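Local coordinates for proton-dependent oligopeptide transporter family protein (Xanthomonas campestris, PDB 6EI3) that probably couples the inward movement of protons to the uptake of small peptides across the membrane, as a member of the major facilitator superfamily, at residues S311-Q316 against V376-V381; E319-A324 against P393-W398; A383-M388 against S470-L475. All coordinates share one frame; numbering follows the deposited sequence.

Interaction 1: S311-Q316 against V376-V381. With 78M ((2S)-2,3-dihydroxypropyl(7Z)-pentadec-7-enoate), chain F.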
loop_
_atom_site.group_PDB
_atom_site.type_symbol
_atom_site.label_atom_id
_atom_site.label_comp_id
_atom_site.label_asym_id
_atom_site.label_seq_id
_atom_site.Cartn_x
_atom_site.Cartn_y
_atom_site.Cartn_z
ATOM N N SER A 311 10.333 1.572 -8.704
ATOM C CA SER A 311 11.029 2.828 -8.889
ATOM C C SER A 311 12.547 2.625 -8.825
ATOM O O SER A 311 13.169 2.421 -9.863
ATOM C CB SER A 311 10.515 3.871 -7.896
ATOM O OG SER A 311 10.805 3.527 -6.550
ATOM N N THR A 312 13.118 2.593 -7.614
ATOM C CA THR A 312 14.534 2.363 -7.377
ATOM C C THR A 312 15.062 1.094 -8.109
ATOM O O THR A 312 16.126 1.152 -8.719
ATOM C CB THR A 312 14.777 2.279 -5.864
ATOM O OG1 THR A 312 14.326 3.491 -5.230
ATOM C CG2 THR A 312 16.233 2.015 -5.528
ATOM N N TRP A 313 14.338 -0.040 -8.032
ATOM C CA TRP A 313 14.833 -1.264 -8.689
ATOM C C TRP A 313 14.770 -1.174 -10.207
ATOM O O TRP A 313 15.641 -1.716 -10.889
ATOM C CB TRP A 313 14.094 -2.502 -8.208
ATOM C CG TRP A 313 14.343 -2.873 -6.768
ATOM C CD1 TRP A 313 14.835 -2.078 -5.773
ATOM C CD2 TRP A 313 14.026 -4.131 -6.160
ATOM N NE1 TRP A 313 14.902 -2.787 -4.593
ATOM C CE2 TRP A 313 14.389 -4.045 -4.797
ATOM C CE3 TRP A 313 13.528 -5.349 -6.651
ATOM C CZ2 TRP A 313 14.241 -5.120 -3.913
ATOM C CZ3 TRP A 313 13.392 -6.423 -5.782
ATOM C CH2 TRP A 313 13.765 -6.311 -4.433
ATOM N N VAL A 314 13.746 -0.504 -10.738
ATOM C CA VAL A 314 13.633 -0.312 -12.199
ATOM C C VAL A 314 14.812 0.517 -12.692
ATOM O O VAL A 314 15.444 0.154 -13.694
ATOM C CB VAL A 314 12.264 0.283 -12.642
ATOM C CG1 VAL A 314 12.302 0.723 -14.101
ATOM C CG2 VAL A 314 11.129 -0.716 -12.415
ATOM N N LEU A 315 15.123 1.615 -11.971
ATOM C CA LEU A 315 16.225 2.522 -12.302
ATOM C C LEU A 315 17.556 1.788 -12.269
ATOM O O LEU A 315 18.425 2.082 -13.073
ATOM C CB LEU A 315 16.237 3.730 -11.354
ATOM C CG LEU A 315 15.050 4.686 -11.510
ATOM C CD1 LEU A 315 14.950 5.657 -10.335
ATOM C CD2 LEU A 315 15.055 5.404 -12.899
ATOM N N GLN A 316 17.715 0.835 -11.342
ATOM C CA GLN A 316 18.905 -0.011 -11.277
ATOM C C GLN A 316 18.908 -0.938 -12.500
ATOM O O GLN A 316 19.908 -1.010 -13.202
ATOM C CB GLN A 316 18.936 -0.861 -9.985
ATOM C CG GLN A 316 20.174 -1.758 -9.923
ATOM C CD GLN A 316 20.216 -2.650 -8.714
ATOM O OE1 GLN A 316 19.447 -3.594 -8.589
ATOM N NE2 GLN A 316 21.177 -2.420 -7.850
ATOM N N VAL A 376 17.148 -8.052 4.073
ATOM C CA VAL A 376 18.119 -8.940 3.405
ATOM C C VAL A 376 18.074 -8.720 1.879
ATOM O O VAL A 376 19.125 -8.671 1.247
ATOM C CB VAL A 376 17.929 -10.435 3.822
ATOM C CG1 VAL A 376 18.949 -11.356 3.136
ATOM C CG2 VAL A 376 18.027 -10.592 5.339
ATOM N N ALA A 377 16.865 -8.521 1.309
ATOM C CA ALA A 377 16.654 -8.246 -0.118
ATOM C C ALA A 377 17.403 -6.976 -0.505
ATOM O O ALA A 377 18.062 -6.938 -1.543
ATOM C CB ALA A 377 15.168 -8.075 -0.410
ATOM N N TRP A 378 17.336 -5.951 0.363
ATOM C CA TRP A 378 17.989 -4.671 0.120
ATOM C C TRP A 378 19.510 -4.741 0.346
ATOM O O TRP A 378 20.220 -3.958 -0.277
ATOM C CB TRP A 378 17.283 -3.555 0.895
ATOM C CG TRP A 378 16.043 -3.119 0.158
ATOM C CD1 TRP A 378 14.891 -3.835 -0.005
ATOM C CD2 TRP A 378 15.911 -1.953 -0.670
ATOM N NE1 TRP A 378 14.039 -3.174 -0.861
ATOM C CE2 TRP A 378 14.626 -1.995 -1.254
ATOM C CE3 TRP A 378 16.755 -0.870 -0.971
ATOM C CZ2 TRP A 378 14.142 -0.973 -2.073
ATOM C CZ3 TRP A 378 16.275 0.150 -1.781
ATOM C CH2 TRP A 378 14.996 0.072 -2.358
ATOM N N ILE A 379 20.022 -5.739 1.125
ATOM C CA ILE A 379 21.476 -5.964 1.229
ATOM C C ILE A 379 21.941 -6.474 -0.166
ATOM O O ILE A 379 22.946 -5.992 -0.689
ATOM C CB ILE A 379 21.910 -6.928 2.384
ATOM C CG1 ILE A 379 21.673 -6.317 3.800
ATOM C CG2 ILE A 379 23.387 -7.418 2.209
ATOM C CD1 ILE A 379 22.566 -5.050 4.179
ATOM N N ALA A 380 21.173 -7.410 -0.765
ATOM C CA ALA A 380 21.423 -7.963 -2.092
ATOM C C ALA A 380 21.353 -6.875 -3.181
ATOM O O ALA A 380 22.265 -6.823 -4.000
ATOM C CB ALA A 380 20.443 -9.080 -2.394
ATOM N N VAL A 381 20.317 -5.981 -3.167
ATOM C CA VAL A 381 20.198 -4.865 -4.145
ATOM C C VAL A 381 21.413 -3.924 -4.068
ATOM O O VAL A 381 21.910 -3.473 -5.107
ATOM C CB VAL A 381 18.870 -4.046 -4.065
ATOM C CG1 VAL A 381 18.769 -3.029 -5.210
ATOM C CG2 VAL A 381 17.671 -4.962 -4.124
HETATM O O21 78M F . 30.530 -9.884 -10.071
HETATM C C20 78M F . 29.971 -9.346 -8.880
HETATM C C18 78M F . 29.750 -10.435 -7.856
HETATM O O19 78M F . 28.807 -11.394 -8.338
HETATM C C17 78M F . 29.359 -9.903 -6.494
HETATM O O2 78M F . 27.958 -9.530 -6.482
HETATM C C1 78M F . 27.095 -10.363 -5.884
HETATM O O1 78M F . 27.341 -11.514 -5.626
HETATM C C2 78M F . 25.799 -9.672 -5.565
HETATM C C3 78M F . 24.745 -10.592 -4.953
HETATM C C4 78M F . 24.282 -10.154 -3.575
HETATM C C5 78M F . 24.933 -10.879 -2.407
HETATM C C6 78M F . 24.564 -10.288 -1.044
HETATM C C7 78M F . 23.830 -11.239 -0.154
HETATM C C8 78M F . 22.520 -11.413 -0.096
HETATM C C9 78M F . 21.780 -12.365 0.796
HETATM C C10 78M F . 22.034 -13.843 0.473
HETATM C C11 78M F . 21.747 -14.796 1.627
HETATM C C12 78M F . 20.297 -15.237 1.752
HETATM C C13 78M F . 19.979 -15.924 3.068
HETATM C C15 78M F . 18.277 -17.123 4.490
HETATM C C14 78M F . 18.565 -16.466 3.160
#
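The indole of W313 lies between W378 and V381, and Q316 adds the polar bond of the contact. W313 NE1 sits over one face of the W378 ring, off its centre, 3.2 Å from W378 CZ2. The two indoles are inclined obliquely, at 48°. With CG anti to its own carbonyl carbon (chi1 -67°), the W313 side chain, whose CB starts off to one side, brings its ring round to the second helix. V381 crosses that ring at about a right angle: its CG2 branch presses against the benzo part, 3.4 Å from W313 CZ2, while CG1 makes an off-centre CH-pi contact with the five-membered ring. The T312 methyl CG2 meets the W378 ring obliquely, 3.9 Å from W378 CH2.

The Q316 chain is extended, and this carries its amide to the backbone of V381. NE2 donates to V381 O at 3.0 Å with an N-H...O angle of 154°, the acceptor lying close to the amide plane. Q316 NE2 also bonds to Q385 and Q316 OE1 receives Q399, so three partners fix the rotation of this buried amide. The axes of 312-316 and 376-381 stay 12.6 Å apart, and the two indoles and the Q316 side chain span most of the separation. Helix 400-424 packs on W313, A377 and V381, helix 40-60 touches S311, T312 and L315, and helix 471-495 meets Q316 and V381.

Interaction 2: E319-A324 against P393-W398. With 78M ((2S)-2,3-dihydroxypropyl(7Z)-pentadec-7-enoate), chain E; 78M ((2S)-2,3-dihydroxypropyl(7Z)-pentadec-7-enoate), chain K; 78M ((2S)-2,3-dihydroxypropyl(7Z)-pentadec-7-enoate), chain F.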
loop_
_atom_site.group_PDB
_atom_site.type_symbol
_atom_site.label_atom_id
_atom_site.label_comp_id
_atom_site.label_asym_id
_atom_site.label_seq_id
_atom_site.Cartn_x
_atom_site.Cartn_y
_atom_site.Cartn_z
ATOM N N GLU A 319 20.367 -0.015 -16.023
ATOM C CA GLU A 319 21.820 0.027 -16.200
ATOM C C GLU A 319 22.456 -1.371 -16.215
ATOM O O GLU A 319 23.667 -1.485 -16.302
ATOM C CB GLU A 319 22.472 0.914 -15.118
ATOM C CG GLU A 319 21.901 2.326 -15.027
ATOM C CD GLU A 319 21.961 3.186 -16.277
ATOM O OE1 GLU A 319 23.029 3.220 -16.932
ATOM O OE2 GLU A 319 20.942 3.846 -16.587
ATOM N N MET A 320 21.648 -2.424 -16.107
ATOM C CA MET A 320 22.157 -3.796 -16.082
ATOM C C MET A 320 22.160 -4.435 -17.482
ATOM O O MET A 320 21.464 -3.943 -18.358
ATOM C CB MET A 320 21.344 -4.621 -15.074
ATOM C CG MET A 320 21.472 -4.077 -13.661
ATOM S SD MET A 320 20.457 -4.954 -12.466
ATOM C CE MET A 320 21.589 -6.334 -12.049
ATOM N N ARG A 321 22.954 -5.502 -17.703
ATOM C CA ARG A 321 22.996 -6.170 -19.019
ATOM C C ARG A 321 21.729 -6.986 -19.247
ATOM O O ARG A 321 21.219 -7.627 -18.332
ATOM C CB ARG A 321 24.205 -7.110 -19.153
ATOM C CG ARG A 321 25.579 -6.473 -19.007
ATOM C CD ARG A 321 26.665 -7.422 -19.515
ATOM N NE ARG A 321 26.787 -8.653 -18.720
ATOM C CZ ARG A 321 26.372 -9.857 -19.114
ATOM N NH1 ARG A 321 25.787 -10.014 -20.297
ATOM N NH2 ARG A 321 26.533 -10.911 -18.325
ATOM N N MET A 322 21.232 -6.980 -20.476
ATOM C CA MET A 322 20.018 -7.707 -20.854
ATOM C C MET A 322 19.959 -7.856 -22.377
ATOM O O MET A 322 20.591 -7.054 -23.070
ATOM C CB MET A 322 18.761 -6.959 -20.335
ATOM C CG MET A 322 18.458 -5.652 -21.064
ATOM S SD MET A 322 17.152 -4.724 -20.240
ATOM C CE MET A 322 18.045 -4.090 -18.880
ATOM N N PRO A 323 19.186 -8.822 -22.932
ATOM C CA PRO A 323 19.077 -8.898 -24.404
ATOM C C PRO A 323 18.234 -7.746 -24.945
ATOM O O PRO A 323 17.401 -7.186 -24.208
ATOM C CB PRO A 323 18.416 -10.250 -24.654
ATOM C CG PRO A 323 17.748 -10.613 -23.391
ATOM C CD PRO A 323 18.377 -9.865 -22.265
ATOM N N ALA A 324 18.469 -7.372 -26.212
ATOM C CA ALA A 324 17.792 -6.261 -26.909
ATOM C C ALA A 324 16.272 -6.281 -26.769
ATOM O O ALA A 324 15.674 -5.224 -26.627
ATOM C CB ALA A 324 18.182 -6.240 -28.384
ATOM N N PRO A 393 30.249 -5.589 -15.081
ATOM C CA PRO A 393 28.996 -5.753 -15.844
ATOM C C PRO A 393 28.060 -6.739 -15.132
ATOM O O PRO A 393 28.469 -7.850 -14.787
ATOM C CB PRO A 393 29.466 -6.221 -17.228
ATOM C CG PRO A 393 30.795 -6.840 -16.995
ATOM C CD PRO A 393 31.394 -6.253 -15.746
ATOM N N MET A 394 26.852 -6.285 -14.786
ATOM C CA MET A 394 25.904 -7.128 -14.054
ATOM C C MET A 394 24.674 -7.410 -14.891
ATOM O O MET A 394 24.020 -6.474 -15.332
ATOM C CB MET A 394 25.539 -6.512 -12.697
ATOM C CG MET A 394 26.731 -6.421 -11.735
ATOM S SD MET A 394 27.354 -8.030 -11.183
ATOM C CE MET A 394 26.247 -8.349 -9.819
ATOM N N HIS A 395 24.375 -8.698 -15.134
ATOM C CA HIS A 395 23.204 -9.083 -15.918
ATOM C C HIS A 395 21.982 -8.824 -15.050
ATOM O O HIS A 395 22.035 -9.029 -13.833
ATOM C CB HIS A 395 23.283 -10.566 -16.325
ATOM C CG HIS A 395 22.297 -10.962 -17.385
ATOM N ND1 HIS A 395 20.970 -11.224 -17.077
ATOM C CD2 HIS A 395 22.480 -11.137 -18.717
ATOM C CE1 HIS A 395 20.385 -11.525 -18.229
ATOM N NE2 HIS A 395 21.255 -11.498 -19.241
ATOM N N ILE A 396 20.888 -8.360 -15.662
ATOM C CA ILE A 396 19.645 -8.056 -14.932
ATOM C C ILE A 396 19.078 -9.287 -14.164
ATOM O O ILE A 396 18.380 -9.095 -13.179
ATOM C CB ILE A 396 18.596 -7.391 -15.854
ATOM C CG1 ILE A 396 17.483 -6.702 -15.006
ATOM C CG2 ILE A 396 18.039 -8.387 -16.914
ATOM C CD1 ILE A 396 16.705 -5.642 -15.729
ATOM N N ALA A 397 19.414 -10.531 -14.586
ATOM C CA ALA A 397 18.981 -11.761 -13.899
ATOM C C ALA A 397 19.438 -11.771 -12.438
ATOM O O ALA A 397 18.835 -12.459 -11.622
ATOM C CB ALA A 397 19.504 -13.000 -14.630
ATOM N N TRP A 398 20.470 -10.976 -12.085
ATOM C CA TRP A 398 20.906 -10.838 -10.682
ATOM C C TRP A 398 19.781 -10.283 -9.802
ATOM O O TRP A 398 19.764 -10.570 -8.605
ATOM C CB TRP A 398 22.133 -9.927 -10.564
ATOM C CG TRP A 398 23.437 -10.652 -10.663
ATOM C CD1 TRP A 398 24.312 -10.624 -11.705
ATOM C CD2 TRP A 398 23.990 -11.551 -9.695
ATOM N NE1 TRP A 398 25.411 -11.400 -11.420
ATOM C CE2 TRP A 398 25.234 -11.994 -10.198
ATOM C CE3 TRP A 398 23.542 -12.052 -8.456
ATOM C CZ2 TRP A 398 26.047 -12.901 -9.501
ATOM C CZ3 TRP A 398 24.364 -12.924 -7.754
ATOM C CH2 TRP A 398 25.600 -13.339 -8.277
HETATM O O21 78M E . 25.267 -14.133 -16.394
HETATM C C20 78M E . 25.328 -13.836 -15.004
HETATM C C18 78M E . 24.322 -14.647 -14.219
HETATM O O19 78M E . 23.018 -14.469 -14.777
HETATM C C17 78M E . 24.288 -14.261 -12.761
HETATM O O2 78M E . 23.477 -15.209 -12.024
HETATM C C1 78M E . 22.224 -14.863 -11.704
HETATM O O1 78M E . 21.615 -13.984 -12.247
HETATM C C2 78M E . 21.692 -15.696 -10.573
HETATM C C3 78M E . 20.898 -14.879 -9.557
HETATM C C4 78M E . 20.620 -15.600 -8.245
HETATM C C5 78M E . 19.377 -16.484 -8.233
HETATM C C6 78M E . 18.899 -16.847 -6.827
HETATM C C7 78M E . 17.820 -17.881 -6.813
HETATM C C8 78M E . 16.639 -17.776 -6.233
HETATM C C9 78M E . 15.560 -18.823 -6.208
HETATM C C10 78M E . 14.548 -18.730 -7.364
HETATM C C11 78M E . 14.999 -19.348 -8.690
HETATM C C12 78M E . 14.740 -20.844 -8.839
HETATM C C13 78M E . 14.955 -21.368 -10.253
HETATM C C15 78M E . 14.683 -23.276 -11.901
HETATM C C14 78M E . 14.564 -22.824 -10.458
HETATM O O21 78M K . 22.566 -14.876 -17.436
HETATM C C20 78M K . 22.045 -15.696 -18.469
HETATM C C18 78M K . 20.555 -15.494 -18.616
HETATM O O19 78M K . 19.889 -15.817 -17.389
HETATM C C17 78M K . 19.966 -16.290 -19.760
HETATM O O2 78M K . 18.650 -15.711 -19.925
HETATM C C1 78M K . 18.328 -15.153 -21.101
HETATM O O1 78M K . 18.968 -15.282 -22.112
HETATM C C2 78M K . 17.093 -14.313 -20.979
HETATM C C3 78M K . 17.398 -12.962 -20.357
HETATM C C4 78M K . 16.153 -12.199 -19.948
HETATM C C5 78M K . 16.378 -11.250 -18.776
HETATM C C6 78M K . 16.531 -11.936 -17.412
HETATM C C7 78M K . 15.246 -12.549 -16.969
HETATM C C8 78M K . 14.911 -12.916 -15.752
HETATM C C9 78M K . 13.595 -13.513 -15.367
HETATM C C10 78M K . 12.530 -12.437 -15.114
HETATM C C11 78M K . 11.638 -12.080 -16.303
HETATM C C12 78M K . 10.457 -13.013 -16.538
HETATM C C13 78M K . 9.418 -13.015 -15.425
HETATM C C15 78M K . 7.381 -14.098 -14.429
HETATM C C14 78M K . 8.391 -14.124 -15.546
HETATM O O21 78M F . 30.530 -9.884 -10.071
HETATM C C20 78M F . 29.971 -9.346 -8.880
HETATM C C18 78M F . 29.750 -10.435 -7.856
HETATM O O19 78M F . 28.807 -11.394 -8.338
HETATM C C17 78M F . 29.359 -9.903 -6.494
HETATM O O2 78M F . 27.958 -9.530 -6.482
HETATM C C1 78M F . 27.095 -10.363 -5.884
HETATM O O1 78M F . 27.341 -11.514 -5.626
HETATM C C2 78M F . 25.799 -9.672 -5.565
HETATM C C3 78M F . 24.745 -10.592 -4.953
HETATM C C4 78M F . 24.282 -10.154 -3.575
HETATM C C5 78M F . 24.933 -10.879 -2.407
HETATM C C6 78M F . 24.564 -10.288 -1.044
HETATM C C7 78M F . 23.830 -11.239 -0.154
HETATM C C8 78M F . 22.520 -11.413 -0.096
HETATM C C9 78M F . 21.780 -12.365 0.796
HETATM C C10 78M F . 22.034 -13.843 0.473
HETATM C C11 78M F . 21.747 -14.796 1.627
HETATM C C12 78M F . 20.297 -15.237 1.752
HETATM C C13 78M F . 19.979 -15.924 3.068
HETATM C C15 78M F . 18.277 -17.123 4.490
HETATM C C14 78M F . 18.565 -16.466 3.160
HETATM O O HOH W 1 25.854 -3.571 -15.595
#
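M320 and I396 pack CB to CB on the buried side of two chain segments that R321 and H395 join by a single beta bridge. Both backbone bonds of the bridge are short: R321 N donates to M394 O at 2.8 Å, and I396 N donates to R321 O at the same length, 2.8 Å, with an N-H...O angle of 166°. R321 O also takes a CA-H...O contact from H395 CA and lies over the centre of one face of the H395 imidazole.

The tight part is built round M320. Its chain bends at chi3 (85°), turning CE to within 3.3 Å of H395 O and also against the CB atoms of M394 and W398. M322 extends this packing with CE against I396 CD1. H395 is held in orientation from its own segment, since A397 N donates to H395 ND1 at 3.0 Å, nearly in the ring plane.

The outer side is looser. R321 is exposed; its CD runs alongside P393 CB at 3.8 Å, and its guanidinium has H395 CB over one face, the guanidinium and imidazole planes standing 73° apart. A water accepts from M394 N and probably donates to E319 O. Lipid headgroups lie along this side: a monoacylglycerol oxygen, O21 of chain K, covers the second face of H395. C17 of the chain E lipid covers one face of W398, 3.4 Å from W398 NE1, and M394 CE with the chain F lipid the other.

An isolated bridge with paired backbone bonds thus joins two loops, one following helix 312-317 and the other leading into helix 400-424, at the lipid-lined margin of this helical major facilitator superfamily transporter.

Interaction 3: A383-M388 against S470-L475; sequences AIQVAM and SEAAFL. With 78M ((2S)-2,3-dihydroxypropyl(7Z)-pentadec-7-enoate), chain F.
Two transmembrane-type helices of the major facilitator fold, 363-389 and 471-495, run antiparallel here, the second starting beside the end of the first. Segments 383-388 and 471-475 make an angle of 159° between their directions, with axes 8.9 Å apart. Q385 and A473 are the nearest CA pair, 5.6 Å apart. The Q385 methylene CG rests 3.7 Å from A473 N and 3.8 Å from A473 CB, and CD reaches A472 CB at 4.1 Å. CG stands anti to the backbone N, and the bend at chi2 (61°) turns the amide aside, toward partners beyond the two segments: NE2 bonds to D389, while OE1 has Q316 as its partner. V386 adds a lighter touch, CG2 to A473 CB at 4.3 Å.

S470 caps the second helix, its OG accepting from A473 N at 3.2 Å with an N-H...O angle of 167°. D389 bonds to this same hydroxyl. The carboxylate therefore links Q385 to the S470 cap, and its negative charge would probably be favoured beside the start of the helix. No hydrogen bond passes directly between the two segments, so the direct contact is van der Waals packing of the Q385 methylenes and V386 on small alanines, with D389 giving a polar link beside it.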
loop_
_atom_site.group_PDB
_atom_site.type_symbol
_atom_site.label_atom_id
_atom_site.label_comp_id
_atom_site.label_asym_id
_atom_site.label_seq_id
_atom_site.Cartn_x
_atom_site.Cartn_y
_atom_site.Cartn_z
ATOM N N ALA A 383 24.467 -4.647 -2.783
ATOM C CA ALA A 383 25.666 -5.399 -3.183
ATOM C C ALA A 383 25.753 -5.480 -4.718
ATOM O O ALA A 383 26.839 -5.375 -5.283
ATOM C CB ALA A 383 25.646 -6.789 -2.558
ATOM N N ILE A 384 24.595 -5.580 -5.391
ATOM C CA ILE A 384 24.537 -5.576 -6.846
ATOM C C ILE A 384 24.972 -4.188 -7.349
ATOM O O ILE A 384 25.807 -4.096 -8.257
ATOM C CB ILE A 384 23.146 -6.000 -7.348
ATOM C CG1 ILE A 384 22.963 -7.527 -7.193
ATOM C CG2 ILE A 384 22.916 -5.538 -8.803
ATOM C CD1 ILE A 384 21.479 -7.955 -7.036
ATOM N N GLN A 385 24.458 -3.123 -6.711
ATOM C CA GLN A 385 24.808 -1.752 -7.062
ATOM C C GLN A 385 26.296 -1.498 -6.890
ATOM O O GLN A 385 26.870 -0.870 -7.759
ATOM C CB GLN A 385 24.004 -0.730 -6.235
ATOM C CG GLN A 385 24.061 0.707 -6.780
ATOM C CD GLN A 385 23.506 0.829 -8.185
ATOM O OE1 GLN A 385 22.414 0.350 -8.485
ATOM N NE2 GLN A 385 24.270 1.436 -9.089
ATOM N N VAL A 386 26.908 -1.974 -5.777
ATOM C CA VAL A 386 28.347 -1.796 -5.484
ATOM C C VAL A 386 29.201 -2.469 -6.581
ATOM O O VAL A 386 30.210 -1.897 -6.979
ATOM C CB VAL A 386 28.726 -2.246 -4.041
ATOM C CG1 VAL A 386 30.238 -2.304 -3.841
ATOM C CG2 VAL A 386 28.088 -1.338 -2.995
ATOM N N ALA A 387 28.768 -3.651 -7.089
ATOM C CA ALA A 387 29.456 -4.351 -8.182
ATOM C C ALA A 387 29.349 -3.508 -9.457
ATOM O O ALA A 387 30.356 -3.298 -10.124
ATOM C CB ALA A 387 28.857 -5.735 -8.400
ATOM N N MET A 388 28.168 -2.927 -9.718
ATOM C CA MET A 388 27.911 -2.052 -10.876
ATOM C C MET A 388 28.760 -0.770 -10.789
ATOM O O MET A 388 29.403 -0.401 -11.772
ATOM C CB MET A 388 26.412 -1.694 -10.981
ATOM C CG MET A 388 25.533 -2.802 -11.575
ATOM S SD MET A 388 23.752 -2.559 -11.238
ATOM C CE MET A 388 23.388 -1.241 -12.331
ATOM N N SER A 470 27.902 5.203 -4.299
ATOM C CA SER A 470 27.082 6.093 -5.112
ATOM C C SER A 470 25.836 6.426 -4.263
ATOM O O SER A 470 25.611 5.775 -3.240
ATOM C CB SER A 470 26.663 5.404 -6.407
ATOM O OG SER A 470 25.750 4.336 -6.184
ATOM N N GLU A 471 25.045 7.433 -4.677
ATOM C CA GLU A 471 23.810 7.838 -4.002
ATOM C C GLU A 471 22.813 6.658 -3.971
ATOM O O GLU A 471 22.235 6.371 -2.919
ATOM C CB GLU A 471 23.209 9.068 -4.700
ATOM C CG GLU A 471 22.219 9.840 -3.851
ATOM C CD GLU A 471 21.715 11.115 -4.498
ATOM O OE1 GLU A 471 20.520 11.159 -4.861
ATOM O OE2 GLU A 471 22.508 12.073 -4.635
ATOM N N ALA A 472 22.657 5.950 -5.104
ATOM C CA ALA A 472 21.785 4.777 -5.199
ATOM C C ALA A 472 22.226 3.693 -4.184
ATOM O O ALA A 472 21.397 3.265 -3.394
ATOM C CB ALA A 472 21.787 4.225 -6.617
ATOM N N ALA A 473 23.534 3.326 -4.157
ATOM C CA ALA A 473 24.097 2.307 -3.257
ATOM C C ALA A 473 23.947 2.696 -1.790
ATOM O O ALA A 473 23.577 1.848 -0.979
ATOM C CB ALA A 473 25.563 2.027 -3.599
ATOM N N PHE A 474 24.180 3.986 -1.456
ATOM C CA PHE A 474 24.001 4.491 -0.093
ATOM C C PHE A 474 22.529 4.300 0.351
ATOM O O PHE A 474 22.287 3.794 1.439
ATOM C CB PHE A 474 24.391 5.974 -0.012
ATOM C CG PHE A 474 24.226 6.580 1.363
ATOM C CD1 PHE A 474 25.250 6.507 2.301
ATOM C CD2 PHE A 474 23.036 7.208 1.730
ATOM C CE1 PHE A 474 25.090 7.054 3.576
ATOM C CE2 PHE A 474 22.877 7.753 3.006
ATOM C CZ PHE A 474 23.902 7.665 3.922
ATOM N N LEU A 475 21.570 4.740 -0.482
ATOM C CA LEU A 475 20.132 4.643 -0.235
ATOM C C LEU A 475 19.676 3.200 -0.073
ATOM O O LEU A 475 18.854 2.929 0.790
ATOM C CB LEU A 475 19.321 5.341 -1.344
ATOM C CG LEU A 475 19.197 6.863 -1.249
ATOM C CD1 LEU A 475 18.658 7.439 -2.572
ATOM C CD2 LEU A 475 18.284 7.282 -0.089
HETATM O O21 78M F . 30.530 -9.884 -10.071
HETATM C C20 78M F . 29.971 -9.346 -8.880
HETATM C C18 78M F . 29.750 -10.435 -7.856
HETATM O O19 78M F . 28.807 -11.394 -8.338
HETATM C C17 78M F . 29.359 -9.903 -6.494
HETATM O O2 78M F . 27.958 -9.530 -6.482
HETATM C C1 78M F . 27.095 -10.363 -5.884
HETATM O O1 78M F . 27.341 -11.514 -5.626
HETATM C C2 78M F . 25.799 -9.672 -5.565
HETATM C C3 78M F . 24.745 -10.592 -4.953
HETATM C C4 78M F . 24.282 -10.154 -3.575
HETATM C C5 78M F . 24.933 -10.879 -2.407
HETATM C C6 78M F . 24.564 -10.288 -1.044
HETATM C C7 78M F . 23.830 -11.239 -0.154
HETATM C C8 78M F . 22.520 -11.413 -0.096
HETATM C C9 78M F . 21.780 -12.365 0.796
HETATM C C10 78M F . 22.034 -13.843 0.473
HETATM C C11 78M F . 21.747 -14.796 1.627
HETATM C C12 78M F . 20.297 -15.237 1.752
HETATM C C13 78M F . 19.979 -15.924 3.068
HETATM C C15 78M F . 18.277 -17.123 4.490
HETATM C C14 78M F . 18.565 -16.466 3.160
#

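How the interactions relate
From the N terminus, the chain passes through 311-316 and on into 319-324, then through helix 334-357 into helix 363-389. Interaction 1 closes first, as 376-381 returns to 311-316 over 59 intervening residues, tying helix 312-317 to helix 363-389. Interaction 2 opens before that closure and ends at 393-398, so the two cross; it joins the loops after helix 312-317 and before helix 400-424. Interaction 3 opens at 383-388, inside the loop of interaction 2, and closes beyond it at 470-475, crossing it and tying 363-389 to 471-495. Interactions 1 and 3 follow in series, linked through Q316 and Q385; M320 CE packs on I384 CG2 at 3.6 Å. All three touch the chain F lipid.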